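Side-chain contacts in superoxide reductase (Giardia intestinalis, PDB 4D7P), which probably reduces superoxide to hydrogen peroxide at a mononuclear iron centre: residues V30-G35 with L93-Y98; M23-N28 with C85-Y90. One frame throughout, in Å; residues are numbered along the deposited sequence.

Contact 1. Residues V30-G35 with L93-Y98; sequences VDIRCG and LLAVAY
Strand 30-34, through Val30, Ile32 and Cys34, faces strand 93-98, through Leu93, Ala95 and Ala97, with the two axes 9.2 Å apart at their closest and their N-to-C directions turned by 35°. The two strands belong to different antiparallel sheets, stacked face to face in the immunoglobulin-like β-sandwich of the desulfoferrodoxin family, and the contact illustrates how the interior of a sandwich is filled by alternate residues. The two strands draw together along the pair: CA of Val30 lies 9.5 Å from CA of Leu93, whereas CA of Cys34 is 7.6 Å from CA of Ala97.

Side-chain size follows this taper. At the wider end two branched residues meet tip to tip, Val30 CG2 against Leu93 CD1 at 3.7 Å. In the middle the short methyl of Ala95 is met by a longer partner: the Ile32 chain, with CD1 anti to CA (chi2 176°), runs out to place CD1 4.1 Å from Ala95 CB. At the narrow end a sulfur suffices, Cys34 SG lying 3.8 Å from Ala97 CB. All six residues are buried and the contacts are purely apolar, so the pairing rests on shape and exclusion of water. Ile51 of strand 48-57 packs on both Ile32 and Cys34, and Pro21 lies against Ile32 and Ala95.

Two neighbours of these residues face elsewhere. Tyr98 hydrogen-bonds through OH to the backbone N of Glu65 in the second subunit. Arg33 reaches forward along its own chain, past the cis peptide bond between Cys34 and Gly35; its NE donates to Gly35 O at 2.7 Å with an N-H...O angle of 159°, the acceptor lying close to the guanidinium plane, while NH2 adds a weak second bond to the same oxygen.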
loop_
_atom_site.group_PDB
_atom_site.type_symbol
_atom_site.label_atom_id
_atom_site.label_comp_id
_atom_site.label_asym_id
_atom_site.label_seq_id
_atom_site.Cartn_x
_atom_site.Cartn_y
_atom_site.Cartn_z
ATOM N N VAL A 30 13.163 -11.147 -8.473
ATOM C CA VAL A 30 12.924 -11.914 -7.256
ATOM C C VAL A 30 11.485 -12.422 -7.233
ATOM O O VAL A 30 10.559 -11.626 -7.240
ATOM C CB VAL A 30 13.175 -11.068 -5.990
ATOM C CG1 VAL A 30 12.904 -11.892 -4.745
ATOM C CG2 VAL A 30 14.596 -10.515 -5.983
ATOM N N ASP A 31 11.296 -13.741 -7.239
ATOM C CA ASP A 31 9.954 -14.329 -7.119
ATOM C C ASP A 31 9.731 -14.832 -5.711
ATOM O O ASP A 31 10.579 -15.536 -5.174
ATOM C CB ASP A 31 9.753 -15.489 -8.106
ATOM C CG ASP A 31 9.674 -15.023 -9.540
ATOM O OD1 ASP A 31 8.661 -14.391 -9.910
ATOM O OD2 ASP A 31 10.623 -15.290 -10.298
ATOM N N ILE A 32 8.585 -14.493 -5.129
ATOM C CA ILE A 32 8.281 -14.859 -3.752
ATOM C C ILE A 32 6.967 -15.625 -3.620
ATOM O O ILE A 32 5.978 -15.285 -4.269
ATOM C CB ILE A 32 8.199 -13.608 -2.852
ATOM C CG1 ILE A 32 9.516 -12.828 -2.895
ATOM C CG2 ILE A 32 7.800 -14.007 -1.437
ATOM C CD1 ILE A 32 9.485 -11.554 -2.116
ATOM N N ARG A 33 6.966 -16.661 -2.783
ATOM C CA ARG A 33 5.731 -17.330 -2.368
ATOM C C ARG A 33 5.824 -17.783 -0.914
ATOM O O ARG A 33 6.902 -18.165 -0.441
ATOM C CB ARG A 33 5.418 -18.531 -3.269
ATOM C CG ARG A 33 6.547 -19.511 -3.411
ATOM C CD ARG A 33 6.056 -20.790 -4.079
ATOM N NE ARG A 33 5.297 -21.635 -3.156
ATOM C CZ ARG A 33 4.252 -22.383 -3.504
ATOM N NH1 ARG A 33 3.819 -22.382 -4.759
ATOM N NH2 ARG A 33 3.628 -23.123 -2.595
ATOM N N CYS A 34 4.695 -17.721 -0.213
ATOM C CA CYS A 34 4.604 -18.164 1.178
ATOM C C CYS A 34 3.662 -19.365 1.312
ATOM O O CYS A 34 2.455 -19.229 1.107
ATOM C CB CYS A 34 4.098 -17.031 2.064
ATOM S SG CYS A 34 4.813 -15.417 1.711
ATOM N N GLY A 35 4.190 -20.540 1.648
ATOM C CA GLY A 35 5.612 -20.748 1.798
ATOM C C GLY A 35 6.118 -21.527 0.603
ATOM O O GLY A 35 5.442 -21.592 -0.427
ATOM N N LEU A 93 19.126 -9.483 0.591
ATOM C CA LEU A 93 17.697 -9.184 0.464
ATOM C C LEU A 93 16.930 -9.784 1.637
ATOM O O LEU A 93 17.206 -10.911 2.071
ATOM C CB LEU A 93 17.125 -9.738 -0.845
ATOM C CG LEU A 93 17.820 -9.312 -2.126
ATOM C CD1 LEU A 93 17.177 -9.999 -3.331
ATOM C CD2 LEU A 93 17.721 -7.802 -2.232
ATOM N N LEU A 94 15.961 -9.031 2.134
ATOM C CA LEU A 94 15.140 -9.464 3.257
ATOM C C LEU A 94 13.679 -9.423 2.850
ATOM O O LEU A 94 13.150 -8.352 2.556
ATOM C CB LEU A 94 15.374 -8.570 4.487
ATOM C CG LEU A 94 14.448 -8.816 5.683
ATOM C CD1 LEU A 94 14.741 -10.169 6.332
ATOM C CD2 LEU A 94 14.522 -7.679 6.696
ATOM N N ALA A 95 13.032 -10.584 2.811
ATOM C CA ALA A 95 11.603 -10.644 2.514
ATOM C C ALA A 95 10.842 -10.754 3.823
ATOM O O ALA A 95 11.281 -11.447 4.740
ATOM C CB ALA A 95 11.280 -11.835 1.584
ATOM N N VAL A 96 9.710 -10.066 3.924
ATOM C CA VAL A 96 8.916 -10.114 5.150
ATOM C C VAL A 96 7.426 -10.273 4.856
ATOM O O VAL A 96 6.817 -9.417 4.208
ATOM C CB VAL A 96 9.119 -8.851 6.018
ATOM C CG1 VAL A 96 8.187 -8.888 7.197
ATOM C CG2 VAL A 96 10.568 -8.764 6.511
ATOM N N ALA A 97 6.851 -11.381 5.316
ATOM C CA ALA A 97 5.434 -11.657 5.104
ATOM C C ALA A 97 4.659 -11.409 6.386
ATOM O O ALA A 97 5.110 -11.793 7.460
ATOM C CB ALA A 97 5.232 -13.093 4.626
ATOM N N TYR A 98 3.501 -10.764 6.266
ATOM C CA TYR A 98 2.647 -10.470 7.418
ATOM C C TYR A 98 1.342 -11.250 7.340
ATOM O O TYR A 98 0.562 -11.071 6.404
ATOM C CB TYR A 98 2.334 -8.962 7.513
ATOM C CG TYR A 98 1.075 -8.671 8.315
ATOM C CD1 TYR A 98 1.050 -8.860 9.695
ATOM C CD2 TYR A 98 -0.095 -8.228 7.692
ATOM C CE1 TYR A 98 -0.102 -8.623 10.440
ATOM C CE2 TYR A 98 -1.254 -7.980 8.434
ATOM C CZ TYR A 98 -1.246 -8.187 9.811
ATOM O OH TYR A 98 -2.381 -7.957 10.571
#

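Contact 2. Residues M23-N28 with C85-Y90; sequences MKLSGN and CDLEKY
Leu87 meets Leu25, Gly27 and Asn28, and van der Waals contact carries this surface association. One methyl does most of the work: Leu87 CD2 lies against the carbonyl oxygen of Gly27 at 3.4 Å, a methyl on a polar atom, and is 4.1 Å from Asn28 CA and, more loosely, 4.4 Å from Leu25 CD1. With CG anti to the backbone N (chi1 -179°), the leucine is held out from its short 3-10 segment toward the facing turn. Nearer the backbones, the CB atoms of Asn28 and Leu87 approach to 4.2 Å. Leu111 packs against both Leu25 and Leu87, adding the C-terminal residue to the cluster.

The polar interactions lie within the 85-90 segment or run to residues outside both segments. Asn28 uses ND2 for hydrogen bonds to Val84 O and to Glu77 OE2 of the third subunit, linking the turn to the residue just before 85-90 and to that subunit. Within 85-90, Lys89 N donates to Asp86 O and Tyr90 N to Leu87 O, both at 3.0 Å, while Lys89 NZ and Asp86 OD2 form a weak, long salt bridge of 3.5 Å.

Gly27 has a positive phi, 66°, with psi -116°. Together with Asn28 it forms the two-residue type II' turn of a β-hairpin, here joining strands 21-26 and 29-34 and resting on a 3-10 connection that leads from one sheet of the sandwich to the other.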
loop_
_atom_site.group_PDB
_atom_site.type_symbol
_atom_site.label_atom_id
_atom_site.label_comp_id
_atom_site.label_asym_id
_atom_site.label_seq_id
_atom_site.Cartn_x
_atom_site.Cartn_y
_atom_site.Cartn_z
ATOM N N MET A 23 12.259 -17.078 -1.410
ATOM C CA MET A 23 12.789 -16.182 -2.436
ATOM C C MET A 23 13.536 -16.953 -3.520
ATOM O O MET A 23 14.410 -17.765 -3.214
ATOM C CB MET A 23 13.733 -15.152 -1.814
ATOM C CG MET A 23 13.070 -13.874 -1.315
ATOM S SD MET A 23 14.296 -12.761 -0.593
ATOM C CE MET A 23 14.647 -13.685 0.887
ATOM N N LYS A 24 13.194 -16.707 -4.781
ATOM C CA LYS A 24 13.988 -17.219 -5.901
ATOM C C LYS A 24 14.547 -16.047 -6.712
ATOM O O LYS A 24 13.797 -15.168 -7.129
ATOM C CB LYS A 24 13.159 -18.152 -6.791
ATOM C CG LYS A 24 12.599 -19.377 -6.046
ATOM C CD LYS A 24 12.955 -20.679 -6.751
ATOM C CE LYS A 24 12.724 -21.886 -5.860
ATOM N NZ LYS A 24 13.983 -22.643 -5.610
ATOM N N LEU A 25 15.862 -16.049 -6.938
ATOM C CA LEU A 25 16.554 -14.935 -7.589
ATOM C C LEU A 25 17.052 -15.290 -8.991
ATOM O O LEU A 25 17.797 -16.255 -9.167
ATOM C CB LEU A 25 17.728 -14.486 -6.722
ATOM C CG LEU A 25 18.589 -13.307 -7.166
ATOM C CD1 LEU A 25 17.772 -12.022 -7.128
ATOM C CD2 LEU A 25 19.812 -13.208 -6.249
ATOM N N SER A 26 16.629 -14.503 -9.981
ATOM C CA SER A 26 17.044 -14.658 -11.378
ATOM C C SER A 26 17.587 -13.330 -11.877
ATOM O O SER A 26 16.809 -12.479 -12.285
ATOM C CB SER A 26 15.877 -15.081 -12.278
ATOM O OG SER A 26 14.977 -15.953 -11.616
ATOM N N GLY A 27 18.903 -13.145 -11.861
ATOM C CA GLY A 27 19.458 -11.831 -12.136
ATOM C C GLY A 27 19.036 -10.881 -11.022
ATOM O O GLY A 27 19.392 -11.079 -9.862
ATOM N N ASN A 28 18.244 -9.866 -11.349
ATOM C CA ASN A 28 17.792 -8.946 -10.312
ATOM C C ASN A 28 16.304 -9.139 -10.042
ATOM O O ASN A 28 15.693 -8.397 -9.269
ATOM C CB ASN A 28 18.095 -7.489 -10.692
ATOM C CG ASN A 28 17.300 -7.020 -11.883
ATOM O OD1 ASN A 28 16.935 -7.815 -12.750
ATOM N ND2 ASN A 28 17.015 -5.715 -11.934
ATOM N N CYS A 85 16.397 -2.705 -8.614
ATOM C CA CYS A 85 17.278 -1.748 -9.276
ATOM C C CYS A 85 18.670 -1.808 -8.694
ATOM O O CYS A 85 18.815 -1.900 -7.479
ATOM C CB CYS A 85 16.738 -0.330 -9.133
ATOM S SG CYS A 85 15.214 -0.050 -10.008
ATOM N N ASP A 86 19.687 -1.755 -9.553
ATOM C CA ASP A 86 21.061 -1.657 -9.077
ATOM C C ASP A 86 21.357 -2.694 -7.984
ATOM O O ASP A 86 21.729 -2.317 -6.871
ATOM C CB ASP A 86 21.325 -0.250 -8.532
ATOM C CG ASP A 86 21.043 0.843 -9.553
ATOM O OD1 ASP A 86 21.420 0.676 -10.733
ATOM O OD2 ASP A 86 20.442 1.873 -9.176
ATOM N N LEU A 87 21.164 -3.981 -8.285
ATOM C CA LEU A 87 21.272 -5.039 -7.269
ATOM C C LEU A 87 22.643 -5.078 -6.598
ATOM O O LEU A 87 22.762 -5.441 -5.418
ATOM C CB LEU A 87 20.969 -6.411 -7.879
ATOM C CG LEU A 87 21.007 -7.624 -6.931
ATOM C CD1 LEU A 87 19.894 -7.558 -5.903
ATOM C CD2 LEU A 87 20.941 -8.955 -7.689
ATOM N N GLU A 88 23.675 -4.693 -7.345
ATOM C CA GLU A 88 25.041 -4.757 -6.844
ATOM C C GLU A 88 25.220 -3.832 -5.641
ATOM O O GLU A 88 26.187 -3.946 -4.891
ATOM C CB GLU A 88 26.042 -4.406 -7.956
ATOM C CG GLU A 88 25.963 -2.969 -8.472
ATOM C CD GLU A 88 24.890 -2.766 -9.536
ATOM O OE1 GLU A 88 24.254 -3.765 -9.947
ATOM O OE2 GLU A 88 24.688 -1.601 -9.959
ATOM N N LYS A 89 24.264 -2.930 -5.450
ATOM C CA LYS A 89 24.361 -1.963 -4.371
ATOM C C LYS A 89 24.032 -2.583 -3.015
ATOM O O LYS A 89 24.272 -1.963 -1.980
ATOM C CB LYS A 89 23.445 -0.763 -4.649
ATOM C CG LYS A 89 23.903 0.102 -5.840
ATOM C CD LYS A 89 23.068 1.375 -5.986
ATOM C CE LYS A 89 23.499 2.197 -7.201
ATOM N NZ LYS A 89 22.817 3.524 -7.258
ATOM N N TYR A 90 23.501 -3.806 -3.015
ATOM C CA TYR A 90 23.069 -4.441 -1.771
ATOM C C TYR A 90 23.899 -5.664 -1.430
ATOM O O TYR A 90 24.447 -6.318 -2.317
ATOM C CB TYR A 90 21.584 -4.840 -1.854
ATOM C CG TYR A 90 20.674 -3.702 -2.255
ATOM C CD1 TYR A 90 20.155 -2.829 -1.303
ATOM C CD2 TYR A 90 20.347 -3.489 -3.591
ATOM C CE1 TYR A 90 19.329 -1.781 -1.669
ATOM C CE2 TYR A 90 19.519 -2.448 -3.966
ATOM C CZ TYR A 90 19.011 -1.597 -3.001
ATOM O OH TYR A 90 18.184 -0.563 -3.384
#

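The two contacts lie 14 Å apart, centre to centre, along one β-sandwich, and the hairpin of strands 21-26 and 29-34 joins them. Asp31 N and Lys24 O, 2.9 Å apart, probably form one of its hydrogen bonds. Apolar packing also runs between the two: Leu25 CD1 of contact 2 sits 3.7 Å from Val30 CG2 of contact 1, and SD of Met23, a residue of segment 23-28, lies 3.8 Å from Ala95 CB. Contact 1 extends toward the metal, with the Cys34 side chain about 9 Å from the iron and 93-98 leading directly to the iron ligand Cys99. Contact 2 is a surface contact, about 14 Å from the centre of the chain, toward the end of the sandwich away from the iron.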